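PDB 4LE6: organophosphorus hydrolase from Pseudomonas pseudoalcaligenes, which probably hydrolyses organophosphate triesters, using a pair of zinc ions held in a metallo-beta-lactamase fold. Local coordinates for residues Tyr38-Gly43 / Pro298-Val303; Gln71-Arg76 / Phe256-Val261; Met77-Ala80 / Gly84-Thr87; Asn90-Asn95 / Leu242-Asp247. One frame throughout, in Å; residues are numbered along the deposited sequence.

Interaction 1. Residues Tyr38-Gly43 / Pro298-Val303; sequences YRMALG and PGLGHV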
loop_
_atom_site.group_PDB
_atom_site.type_symbol
_atom_site.label_atom_id
_atom_site.label_comp_id
_atom_site.label_asym_id
_atom_site.label_seq_id
_atom_site.Cartn_x
_atom_site.Cartn_y
_atom_site.Cartn_z
ATOM N N TYR A 38 -3.406 -8.293 5.081
ATOM C CA TYR A 38 -3.259 -7.005 5.749
ATOM C C TYR A 38 -4.349 -6.793 6.797
ATOM O O TYR A 38 -5.528 -6.920 6.484
ATOM C CB TYR A 38 -3.315 -5.855 4.729
ATOM C CG TYR A 38 -3.127 -4.522 5.387
ATOM C CD1 TYR A 38 -1.865 -4.101 5.764
ATOM C CD2 TYR A 38 -4.209 -3.689 5.674
ATOM C CE1 TYR A 38 -1.670 -2.895 6.390
ATOM C CE2 TYR A 38 -4.015 -2.467 6.308
ATOM C CZ TYR A 38 -2.728 -2.080 6.662
ATOM O OH TYR A 38 -2.446 -0.878 7.295
ATOM N N ARG A 39 -3.949 -6.439 8.022
ATOM C CA ARG A 39 -4.885 -6.279 9.136
ATOM C C ARG A 39 -5.315 -4.823 9.348
ATOM O O ARG A 39 -4.484 -3.914 9.314
ATOM C CB ARG A 39 -4.238 -6.775 10.420
ATOM C CG ARG A 39 -5.227 -7.299 11.444
ATOM C CD ARG A 39 -5.514 -8.768 11.214
ATOM N NE ARG A 39 -4.342 -9.581 11.504
ATOM C CZ ARG A 39 -4.196 -10.851 11.144
ATOM N NH1 ARG A 39 -3.091 -11.500 11.474
ATOM N NH2 ARG A 39 -5.144 -11.477 10.461
ATOM N N MET A 40 -6.608 -4.613 9.584
ATOM C CA MET A 40 -7.122 -3.298 9.938
ATOM C C MET A 40 -8.228 -3.405 10.977
ATOM O O MET A 40 -9.111 -4.262 10.883
ATOM C CB MET A 40 -7.676 -2.586 8.704
ATOM C CG MET A 40 -7.928 -1.105 8.922
ATOM S SD MET A 40 -8.765 -0.329 7.517
ATOM C CE MET A 40 -10.464 -0.875 7.749
ATOM N N ALA A 41 -8.217 -2.505 11.945
ATOM C CA ALA A 41 -9.292 -2.465 12.920
ATOM C C ALA A 41 -10.464 -1.698 12.322
ATOM O O ALA A 41 -10.282 -0.732 11.597
ATOM C CB ALA A 41 -8.829 -1.803 14.204
ATOM N N LEU A 42 -11.673 -2.148 12.606
ATOM C CA LEU A 42 -12.867 -1.393 12.250
ATOM C C LEU A 42 -13.782 -1.475 13.459
ATOM O O LEU A 42 -14.505 -2.458 13.605
ATOM C CB LEU A 42 -13.542 -2.009 11.027
ATOM C CG LEU A 42 -14.778 -1.241 10.559
ATOM C CD1 LEU A 42 -14.367 -0.123 9.604
ATOM C CD2 LEU A 42 -15.737 -2.182 9.927
ATOM N N GLY A 43 -13.718 -0.477 14.339
ATOM C CA GLY A 43 -14.372 -0.550 15.635
ATOM C C GLY A 43 -13.887 -1.756 16.415
ATOM O O GLY A 43 -12.690 -1.923 16.609
ATOM N N PRO A 298 -4.028 -3.812 -0.302
ATOM C CA PRO A 298 -5.129 -4.530 0.353
ATOM C C PRO A 298 -6.543 -4.099 -0.069
ATOM O O PRO A 298 -7.522 -4.667 0.401
ATOM C CB PRO A 298 -4.904 -4.226 1.839
ATOM C CG PRO A 298 -4.227 -2.933 1.857
ATOM C CD PRO A 298 -3.334 -2.917 0.644
ATOM N N GLY A 299 -6.653 -3.109 -0.937
ATOM C CA GLY A 299 -7.951 -2.707 -1.450
ATOM C C GLY A 299 -8.780 -1.924 -0.451
ATOM O O GLY A 299 -9.992 -1.775 -0.618
ATOM N N LEU A 300 -8.122 -1.418 0.586
ATOM C CA LEU A 300 -8.788 -0.691 1.665
ATOM C C LEU A 300 -8.511 0.805 1.563
ATOM O O LEU A 300 -7.386 1.213 1.299
ATOM C CB LEU A 300 -8.298 -1.191 3.012
ATOM C CG LEU A 300 -8.711 -2.617 3.349
ATOM C CD1 LEU A 300 -7.890 -3.127 4.526
ATOM C CD2 LEU A 300 -10.202 -2.655 3.657
ATOM N N GLY A 301 -9.529 1.629 1.786
ATOM C CA GLY A 301 -9.341 3.058 1.711
ATOM C C GLY A 301 -10.648 3.809 1.685
ATOM O O GLY A 301 -11.682 3.250 2.030
ATOM N N HIS A 302 -10.591 5.075 1.272
ATOM C CA HIS A 302 -11.772 5.924 1.220
ATOM C C HIS A 302 -11.918 6.498 -0.164
ATOM O O HIS A 302 -10.960 6.541 -0.941
ATOM C CB HIS A 302 -11.670 7.097 2.193
ATOM C CG HIS A 302 -11.639 6.697 3.630
ATOM N ND1 HIS A 302 -10.480 6.315 4.270
ATOM C CD2 HIS A 302 -12.621 6.624 4.558
ATOM C CE1 HIS A 302 -10.749 6.028 5.531
ATOM N NE2 HIS A 302 -12.045 6.203 5.730
ATOM N N VAL A 303 -13.134 6.941 -0.452
ATOM C CA VAL A 303 -13.452 7.632 -1.692
ATOM C C VAL A 303 -13.630 9.112 -1.402
ATOM O O VAL A 303 -14.374 9.479 -0.491
ATOM C CB VAL A 303 -14.787 7.125 -2.277
ATOM C CG1 VAL A 303 -15.074 7.803 -3.616
ATOM C CG2 VAL A 303 -14.748 5.634 -2.441
#

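Interaction 2. Residues Gln71-Arg76 / Phe256-Val261; sequences QSLLAR and FAKPEV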
loop_
_atom_site.group_PDB
_atom_site.type_symbol
_atom_site.label_atom_id
_atom_site.label_comp_id
_atom_site.label_asym_id
_atom_site.label_seq_id
_atom_site.Cartn_x
_atom_site.Cartn_y
_atom_site.Cartn_z
ATOM N N GLN A 71 -5.310 6.007 -22.098
ATOM C CA GLN A 71 -3.860 5.898 -21.914
ATOM C C GLN A 71 -3.305 6.999 -21.021
ATOM O O GLN A 71 -2.398 6.755 -20.220
ATOM C CB GLN A 71 -3.128 5.920 -23.262
ATOM C CG GLN A 71 -3.336 4.658 -24.088
ATOM C CD GLN A 71 -2.873 3.402 -23.362
ATOM O OE1 GLN A 71 -1.855 3.414 -22.666
ATOM N NE2 GLN A 71 -3.622 2.316 -23.515
ATOM N N SER A 72 -3.811 8.219 -21.192
ATOM C CA SER A 72 -3.431 9.317 -20.301
ATOM C C SER A 72 -3.785 8.986 -18.852
ATOM O O SER A 72 -2.959 9.151 -17.945
ATOM C CB SER A 72 -4.120 10.613 -20.717
ATOM O OG SER A 72 -3.683 11.010 -22.006
ATOM N N LEU A 73 -5.010 8.524 -18.625
ATOM C CA LEU A 73 -5.402 8.137 -17.264
ATOM C C LEU A 73 -4.514 7.035 -16.682
ATOM O O LEU A 73 -4.158 7.065 -15.497
ATOM C CB LEU A 73 -6.854 7.692 -17.232
ATOM C CG LEU A 73 -7.864 8.835 -17.389
ATOM C CD1 LEU A 73 -9.226 8.245 -17.708
ATOM C CD2 LEU A 73 -7.926 9.681 -16.125
ATOM N N LEU A 74 -4.178 6.042 -17.495
ATOM C CA LEU A 74 -3.278 4.986 -17.028
ATOM C C LEU A 74 -1.868 5.502 -16.732
ATOM O O LEU A 74 -1.284 5.163 -15.707
ATOM C CB LEU A 74 -3.213 3.865 -18.061
ATOM C CG LEU A 74 -4.527 3.110 -18.239
ATOM C CD1 LEU A 74 -4.402 2.138 -19.404
ATOM C CD2 LEU A 74 -4.930 2.368 -16.967
ATOM N N ALA A 75 -1.322 6.312 -17.635
ATOM C CA ALA A 75 0.008 6.870 -17.447
ATOM C C ALA A 75 0.065 7.757 -16.199
ATOM O O ALA A 75 1.044 7.741 -15.460
ATOM C CB ALA A 75 0.434 7.659 -18.684
ATOM N N ARG A 76 -0.992 8.530 -15.973
ATOM C CA ARG A 76 -1.103 9.358 -14.775
ATOM C C ARG A 76 -0.894 8.585 -13.463
ATOM O O ARG A 76 -0.371 9.114 -12.480
ATOM C CB ARG A 76 -2.501 9.976 -14.776
ATOM C CG ARG A 76 -2.831 10.822 -13.586
ATOM C CD ARG A 76 -4.099 11.653 -13.858
ATOM N NE ARG A 76 -4.477 12.385 -12.663
ATOM C CZ ARG A 76 -5.171 11.858 -11.658
ATOM N NH1 ARG A 76 -5.598 10.602 -11.719
ATOM N NH2 ARG A 76 -5.450 12.598 -10.594
ATOM N N PHE A 256 -12.664 5.835 -11.033
ATOM C CA PHE A 256 -12.928 6.856 -10.029
ATOM C C PHE A 256 -13.031 8.193 -10.741
ATOM O O PHE A 256 -14.041 8.900 -10.612
ATOM C CB PHE A 256 -11.841 6.881 -8.963
ATOM C CG PHE A 256 -11.968 5.774 -7.943
ATOM C CD1 PHE A 256 -12.870 5.879 -6.902
ATOM C CD2 PHE A 256 -11.172 4.642 -8.017
ATOM C CE1 PHE A 256 -12.980 4.863 -5.945
ATOM C CE2 PHE A 256 -11.280 3.628 -7.071
ATOM C CZ PHE A 256 -12.185 3.737 -6.037
ATOM N N ALA A 257 -12.013 8.529 -11.532
ATOM C CA ALA A 257 -12.039 9.795 -12.271
ATOM C C ALA A 257 -13.197 9.852 -13.279
ATOM O O ALA A 257 -13.817 10.901 -13.468
ATOM C CB ALA A 257 -10.718 10.024 -12.975
ATOM N N LYS A 258 -13.484 8.725 -13.930
ATOM C CA LYS A 258 -14.529 8.665 -14.956
ATOM C C LYS A 258 -15.425 7.437 -14.757
ATOM O O LYS A 258 -15.285 6.426 -15.454
ATOM C CB LYS A 258 -13.883 8.681 -16.340
ATOM C CG LYS A 258 -13.030 9.933 -16.543
ATOM C CD LYS A 258 -12.788 10.259 -18.009
ATOM C CE LYS A 258 -11.946 11.533 -18.157
ATOM N NZ LYS A 258 -11.456 11.746 -19.551
ATOM N N PRO A 259 -16.341 7.524 -13.778
ATOM C CA PRO A 259 -17.225 6.394 -13.455
ATOM C C PRO A 259 -18.078 6.002 -14.651
ATOM O O PRO A 259 -18.571 4.877 -14.671
ATOM C CB PRO A 259 -18.105 6.935 -12.334
ATOM C CG PRO A 259 -17.314 8.043 -11.717
ATOM C CD PRO A 259 -16.554 8.664 -12.871
ATOM N N GLU A 260 -18.202 6.883 -15.647
ATOM C CA GLU A 260 -19.021 6.569 -16.825
ATOM C C GLU A 260 -18.391 5.427 -17.623
ATOM O O GLU A 260 -19.071 4.761 -18.400
ATOM C CB GLU A 260 -19.229 7.791 -17.749
ATOM C CG GLU A 260 -17.951 8.342 -18.393
ATOM C CD GLU A 260 -17.296 9.427 -17.565
ATOM O OE1 GLU A 260 -17.421 9.389 -16.322
ATOM O OE2 GLU A 260 -16.659 10.327 -18.161
ATOM N N VAL A 261 -17.090 5.207 -17.436
ATOM C CA VAL A 261 -16.383 4.160 -18.175
ATOM C C VAL A 261 -16.859 2.780 -17.711
ATOM O O VAL A 261 -16.979 2.535 -16.513
ATOM C CB VAL A 261 -14.845 4.312 -18.031
ATOM C CG1 VAL A 261 -14.102 3.105 -18.610
ATOM C CG2 VAL A 261 -14.372 5.589 -18.734
#

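Interaction 3. Residues Met77-Ala80 / Gly84-Thr87; sequences MFVA and GVQT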
loop_
_atom_site.group_PDB
_atom_site.type_symbol
_atom_site.label_atom_id
_atom_site.label_comp_id
_atom_site.label_asym_id
_atom_site.label_seq_id
_atom_site.Cartn_x
_atom_site.Cartn_y
_atom_site.Cartn_z
ATOM N N MET A 77 -1.326 7.334 -13.430
ATOM C CA MET A 77 -1.153 6.513 -12.234
ATOM C C MET A 77 -0.035 5.497 -12.435
ATOM O O MET A 77 0.083 4.523 -11.674
ATOM C CB MET A 77 -2.454 5.797 -11.883
ATOM C CG MET A 77 -3.605 6.736 -11.525
ATOM S SD MET A 77 -3.249 7.730 -10.055
ATOM C CE MET A 77 -3.264 6.523 -8.717
ATOM N N PHE A 78 0.792 5.734 -13.452
ATOM C CA PHE A 78 1.917 4.852 -13.747
ATOM C C PHE A 78 1.476 3.392 -13.869
ATOM O O PHE A 78 2.114 2.491 -13.323
ATOM C CB PHE A 78 3.000 5.023 -12.673
ATOM C CG PHE A 78 3.560 6.419 -12.629
ATOM C CD1 PHE A 78 2.907 7.417 -11.932
ATOM C CD2 PHE A 78 4.705 6.743 -13.325
ATOM C CE1 PHE A 78 3.400 8.707 -11.915
ATOM C CE2 PHE A 78 5.201 8.032 -13.305
ATOM C CZ PHE A 78 4.533 9.017 -12.602
ATOM N N VAL A 79 0.379 3.170 -14.585
ATOM C CA VAL A 79 -0.124 1.817 -14.827
ATOM C C VAL A 79 0.267 1.406 -16.247
ATOM O O VAL A 79 -0.119 2.059 -17.217
ATOM C CB VAL A 79 -1.662 1.740 -14.663
ATOM C CG1 VAL A 79 -2.172 0.309 -14.874
ATOM C CG2 VAL A 79 -2.075 2.236 -13.285
ATOM N N ALA A 80 1.040 0.332 -16.363
ATOM C CA ALA A 80 1.451 -0.185 -17.663
ATOM C C ALA A 80 0.287 -0.951 -18.270
ATOM O O ALA A 80 -0.485 -1.577 -17.541
ATOM C CB ALA A 80 2.656 -1.105 -17.494
ATOM N N GLY A 84 -1.418 -5.669 -21.037
ATOM C CA GLY A 84 -2.633 -5.735 -20.250
ATOM C C GLY A 84 -2.441 -5.078 -18.901
ATOM O O GLY A 84 -1.313 -4.927 -18.436
ATOM N N VAL A 85 -3.546 -4.693 -18.270
ATOM C CA VAL A 85 -3.514 -4.062 -16.960
ATOM C C VAL A 85 -3.496 -5.136 -15.880
ATOM O O VAL A 85 -4.446 -5.902 -15.719
ATOM C CB VAL A 85 -4.734 -3.149 -16.759
ATOM C CG1 VAL A 85 -4.782 -2.591 -15.333
ATOM C CG2 VAL A 85 -4.718 -2.029 -17.786
ATOM N N GLN A 86 -2.398 -5.217 -15.150
ATOM C CA GLN A 86 -2.301 -6.191 -14.075
ATOM C C GLN A 86 -3.297 -5.825 -12.995
ATOM O O GLN A 86 -3.174 -4.773 -12.368
ATOM C CB GLN A 86 -0.898 -6.206 -13.488
ATOM C CG GLN A 86 -0.745 -7.163 -12.304
ATOM C CD GLN A 86 0.698 -7.241 -11.846
ATOM O OE1 GLN A 86 1.605 -6.834 -12.568
ATOM N NE2 GLN A 86 0.915 -7.723 -10.647
ATOM N N THR A 87 -4.266 -6.703 -12.776
ATOM C CA THR A 87 -5.382 -6.400 -11.922
ATOM C C THR A 87 -5.401 -7.368 -10.738
ATOM O O THR A 87 -5.334 -8.583 -10.905
ATOM C CB THR A 87 -6.691 -6.482 -12.705
ATOM O OG1 THR A 87 -6.666 -5.535 -13.780
ATOM C CG2 THR A 87 -7.885 -6.185 -11.808
HETATM O O HOH W 1 -0.401 -3.200 -15.347
#

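Interaction 4. Residues Asn90-Asn95 / Leu242-Asp247; sequences NAYLIN and LLVWGD. With ZN (zinc ion), chain J; ZN (zinc ion), chain K.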
loop_
_atom_site.group_PDB
_atom_site.type_symbol
_atom_site.label_atom_id
_atom_site.label_comp_id
_atom_site.label_asym_id
_atom_site.label_seq_id
_atom_site.Cartn_x
_atom_site.Cartn_y
_atom_site.Cartn_z
ATOM N N ASN A 90 -8.969 -9.453 -4.731
ATOM C CA ASN A 90 -8.924 -9.494 -3.280
ATOM C C ASN A 90 -10.165 -10.140 -2.658
ATOM O O ASN A 90 -11.252 -10.127 -3.235
ATOM C CB ASN A 90 -8.784 -8.082 -2.719
ATOM C CG ASN A 90 -7.653 -7.307 -3.353
ATOM O OD1 ASN A 90 -6.531 -7.805 -3.509
ATOM N ND2 ASN A 90 -7.932 -6.059 -3.692
ATOM N N ALA A 91 -9.988 -10.713 -1.477
ATOM C CA ALA A 91 -11.118 -11.162 -0.667
ATOM C C ALA A 91 -10.935 -10.579 0.731
ATOM O O ALA A 91 -9.854 -10.067 1.050
ATOM C CB ALA A 91 -11.181 -12.652 -0.625
ATOM N N TYR A 92 -11.979 -10.635 1.556
ATOM C CA TYR A 92 -11.891 -10.009 2.880
ATOM C C TYR A 92 -12.436 -10.889 3.986
ATOM O O TYR A 92 -13.508 -11.439 3.852
ATOM C CB TYR A 92 -12.600 -8.656 2.845
ATOM C CG TYR A 92 -11.901 -7.759 1.861
ATOM C CD1 TYR A 92 -10.796 -7.008 2.249
ATOM C CD2 TYR A 92 -12.280 -7.731 0.527
ATOM C CE1 TYR A 92 -10.139 -6.211 1.358
ATOM C CE2 TYR A 92 -11.610 -6.940 -0.374
ATOM C CZ TYR A 92 -10.527 -6.196 0.052
ATOM O OH TYR A 92 -9.835 -5.408 -0.850
ATOM N N LEU A 93 -11.688 -10.994 5.078
ATOM C CA LEU A 93 -12.066 -11.840 6.202
ATOM C C LEU A 93 -12.307 -10.924 7.376
ATOM O O LEU A 93 -11.405 -10.192 7.769
ATOM C CB LEU A 93 -10.919 -12.791 6.529
ATOM C CG LEU A 93 -11.107 -13.775 7.678
ATOM C CD1 LEU A 93 -12.222 -14.746 7.368
ATOM C CD2 LEU A 93 -9.792 -14.507 7.912
ATOM N N ILE A 94 -13.520 -10.922 7.914
ATOM C CA ILE A 94 -13.863 -10.014 8.991
ATOM C C ILE A 94 -14.276 -10.825 10.210
ATOM O O ILE A 94 -15.171 -11.678 10.146
ATOM C CB ILE A 94 -14.964 -9.035 8.557
ATOM C CG1 ILE A 94 -14.453 -8.214 7.361
ATOM C CG2 ILE A 94 -15.333 -8.087 9.693
ATOM C CD1 ILE A 94 -15.461 -7.300 6.752
ATOM N N ASN A 95 -13.570 -10.581 11.306
ATOM C CA ASN A 95 -13.865 -11.218 12.587
ATOM C C ASN A 95 -14.665 -10.196 13.391
ATOM O O ASN A 95 -14.122 -9.166 13.819
ATOM C CB ASN A 95 -12.552 -11.584 13.302
ATOM C CG ASN A 95 -12.778 -12.300 14.624
ATOM O OD1 ASN A 95 -13.766 -12.052 15.302
ATOM N ND2 ASN A 95 -11.853 -13.187 15.003
ATOM N N LEU A 242 -17.629 -0.152 6.973
ATOM C CA LEU A 242 -16.839 -0.659 5.874
ATOM C C LEU A 242 -17.763 -1.317 4.874
ATOM O O LEU A 242 -18.593 -2.157 5.230
ATOM C CB LEU A 242 -15.805 -1.680 6.358
ATOM C CG LEU A 242 -15.043 -2.440 5.259
ATOM C CD1 LEU A 242 -14.257 -1.506 4.358
ATOM C CD2 LEU A 242 -14.095 -3.429 5.896
ATOM N N LEU A 243 -17.618 -0.929 3.615
ATOM C CA LEU A 243 -18.414 -1.524 2.558
ATOM C C LEU A 243 -17.500 -2.398 1.716
ATOM O O LEU A 243 -16.585 -1.903 1.062
ATOM C CB LEU A 243 -19.056 -0.446 1.691
ATOM C CG LEU A 243 -19.995 -0.984 0.615
ATOM C CD1 LEU A 243 -21.317 -1.443 1.224
ATOM C CD2 LEU A 243 -20.220 0.085 -0.446
ATOM N N VAL A 244 -17.738 -3.704 1.768
ATOM C CA VAL A 244 -16.997 -4.646 0.949
ATOM C C VAL A 244 -17.788 -4.727 -0.331
ATOM O O VAL A 244 -18.847 -5.373 -0.372
ATOM C CB VAL A 244 -16.883 -6.019 1.595
ATOM C CG1 VAL A 244 -16.004 -6.932 0.729
ATOM C CG2 VAL A 244 -16.326 -5.862 2.997
ATOM N N TRP A 245 -17.290 -4.058 -1.372
ATOM C CA TRP A 245 -18.217 -3.620 -2.421
ATOM C C TRP A 245 -18.254 -4.502 -3.653
ATOM O O TRP A 245 -19.130 -4.350 -4.490
ATOM C CB TRP A 245 -18.055 -2.121 -2.769
ATOM C CG TRP A 245 -16.903 -1.697 -3.637
ATOM C CD1 TRP A 245 -15.983 -2.487 -4.265
ATOM C CD2 TRP A 245 -16.556 -0.341 -3.960
ATOM N NE1 TRP A 245 -15.092 -1.701 -4.972
ATOM C CE2 TRP A 245 -15.426 -0.386 -4.795
ATOM C CE3 TRP A 245 -17.103 0.905 -3.627
ATOM C CZ2 TRP A 245 -14.827 0.768 -5.302
ATOM C CZ3 TRP A 245 -16.511 2.048 -4.137
ATOM C CH2 TRP A 245 -15.383 1.970 -4.963
ATOM N N GLY A 246 -17.318 -5.443 -3.748
ATOM C CA GLY A 246 -17.266 -6.333 -4.879
ATOM C C GLY A 246 -16.659 -5.631 -6.088
ATOM O O GLY A 246 -15.613 -4.987 -5.996
ATOM N N ASP A 247 -17.332 -5.769 -7.221
ATOM C CA ASP A 247 -16.848 -5.297 -8.505
ATOM C C ASP A 247 -17.528 -3.997 -8.974
ATOM O O ASP A 247 -17.794 -3.820 -10.169
ATOM C CB ASP A 247 -17.026 -6.413 -9.538
ATOM C CG ASP A 247 -15.984 -7.513 -9.393
ATOM O OD1 ASP A 247 -15.321 -7.567 -8.337
ATOM O OD2 ASP A 247 -15.837 -8.325 -10.334
HETATM ZN ZN ZN J . -17.050 -9.788 -11.523
HETATM ZN ZN ZN K . -14.235 -9.725 -10.114
HETATM O O HOH W 2 -15.052 -10.535 -11.532
#

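Interaction 1. Residues Tyr38-Gly43 / Pro298-Val303
Tyr38 and Pro298 meet where the two segments run closest, 6.2 Å from Tyr38 CA to Pro298 CA. The proline ring, which follows a cis peptide bond, is the bump here. Its CB presses on the root of the tyrosine side chain, with 3.7 Å between Pro298 CB and Tyr38 CB, while its CG reaches the near part of the aromatic ring obliquely, 3.9 Å from Tyr38 CD2. Tyr38 holds CG anti to the backbone N (chi1 -178°), which leans the ring forward along strand 37-42 in the direction of Met40. Between this ring and the methionine two residues on lies a shallow hollow, and Leu300 fills it with a single methyl. Leu300 CD1 comes in at the ring edge, near its plane, 3.9 Å from Tyr38 CD2, and also touches Met40 SD at 4.2 Å. The methionine chain, extended through chi1 and chi2, carries SD past the leucine, and CD1 lies alongside it between CB and SD. The backbones are further apart here, 8.8 Å between Met40 CA and Leu300 CA, and the spacing is bridged by apolar groups. Leu300 also packs on Ala291 of strand 289-292, and Tyr38 OH is hydrogen-bonded to Ser318 N. This is sheet-to-sheet packing in the alpha-beta/beta-alpha sandwich of the metallo-beta-lactamase fold: strand 37-42 against the start of strand 300-305 and the loop before it.

Interaction 2. Residues Gln71-Arg76 / Phe256-Val261
Leu73 carries this contact alone from the helical side, spreading its two methyls over two consecutive residues of the facing loop. The apolar part is one methyl against another: Leu73 CD2 lies 4.2 Å from Ala257 CB. The second branch rests on the aliphatic part of Lys258, with Leu73 CD1 4.1 Å from Lys258 CD. The lysine chain is extended beyond CG and passes the leucine at a slant, so that a mid-chain methylene does the touching and the ammonium group is carried past it. Leu73 itself has CG beside the backbone N (chi1 -72°), with its fork pointing at the loop. Polar interactions serve each side separately. On one, helical bonds such as Ala75 N to Gln71 O, 2.8 Å, keep the backbone regular around Leu73; on the other, a type I beta turn runs from Lys258 to Val261 and is closed by Val261 N to Lys258 O at 2.9 Å. With an 8.5 Å separation between Leu73 CA and Ala257 CA, only side chains bridge the two. The helix 67-76 thus lies against the loop that leaves helix 252-255. Leu73 and Leu74 both pack on Val254 of that short helix, and Pro259 of the same loop rests on Gln277 and Leu280 of helix 269-286 and on Tyr310 of strand 310-314.

Interaction 3. Residues Met77-Ala80 / Gly84-Thr87
Val79 and Val85 meet through one methyl each, CG1 to CG1 at 3.9 Å, their side chains crossing at a slant. Both valines hold CG1 anti to the backbone N (chi1 -178° for Val79, 174° for Val85). The bond from CA to CB of Val79 points at the strand, whereas that of Val85 is turned across the line between the chains, and its CG1 reaches round to make the touch. Beside this apolar pair the main chains come close at Ala80 O, 3.6 Å from Gly84 O and 4.0 Å from Val85 CA, without bonding directly. A water joins them instead, donating to Ala80 O at 2.7 Å and accepting from Gln86 N at 2.8 Å. The side chain of Gln86 turns elsewhere, to Ser318 and Arg321 of the second subunit, and Phe78 stacks on His302 of that subunit. Just before the valine, Phe78 with its positive phi is the C-prime residue of a Schellman motif: Val79 N bonds to Leu74 O and Phe78 N to Ala75 O. The contact therefore belongs to a Schellman-terminated helix whose chain folds back beside the start of strand 85-95, at the dimer interface.

Interaction 4. Residues Asn90-Asn95 / Leu242-Asp247
Tyr92 and Ile94 of one sheet face Val244 and Leu242 of the other in the core of the alpha-beta/beta-alpha sandwich of the metallo-beta-lactamase fold. The axes of the two strand segments approach to 9.1 Å, their directions 147° apart and so roughly antiparallel, with side chains alone bridging them. Tyr92 points its CB at the opposite strand, and CG turns beside the backbone N (chi1 -62°). From there the ring touches the valine along its CD2 side, 3.8 Å from Tyr92 CD2 to Val244 CG1, the methyl meeting it obliquely. The hydroxyl end is directed away from Val244, and Tyr92 OH is hydrogen-bonded to Pro298 O. The other valine methyl serves a different neighbour: Val244 CG2 lies 4.1 Å from Ile94 CD1, the two side chains sliding past one another in opposite directions. Ile94 CD1 faces the notch between this methyl and Leu242 CD2, 4.2 Å away. Strand 100-103 adds to the same core, Ile103 touching both Ile94 and Val244. Past the packed part, segment 242-247 leads into the active site. Here His139, His141 and His226 belong to one zinc site and Asp143, His144 and His294 to the other, with Asp247 shared by both. A single carboxylate oxygen makes the bridge: Asp247 OD2 is 2.2 Å from the zinc ion of chain J and 2.1 Å from the zinc ion of chain K.

Overall arrangement
Interactions 1 and 4 form one continuous core between the two mixed sheets. They join through Tyr92 OH on Pro298 O and through Leu42 on Leu242, and both are apolar contacts between elements of the two sheets. Interactions 2 and 3 lie further out and are only partly buried: one props a helix on a loop with a leucine and a lysine methylene, the other pairs a valine contact with a water bridge. They adjoin at the C-terminal end of helix 67-76. Strand 85-95 serves interactions 3 and 4 with its two ends. Phe256 connects outer and inner regions, touching Val303 of interaction 1 and Trp245 of interaction 4, the one contact that holds metal.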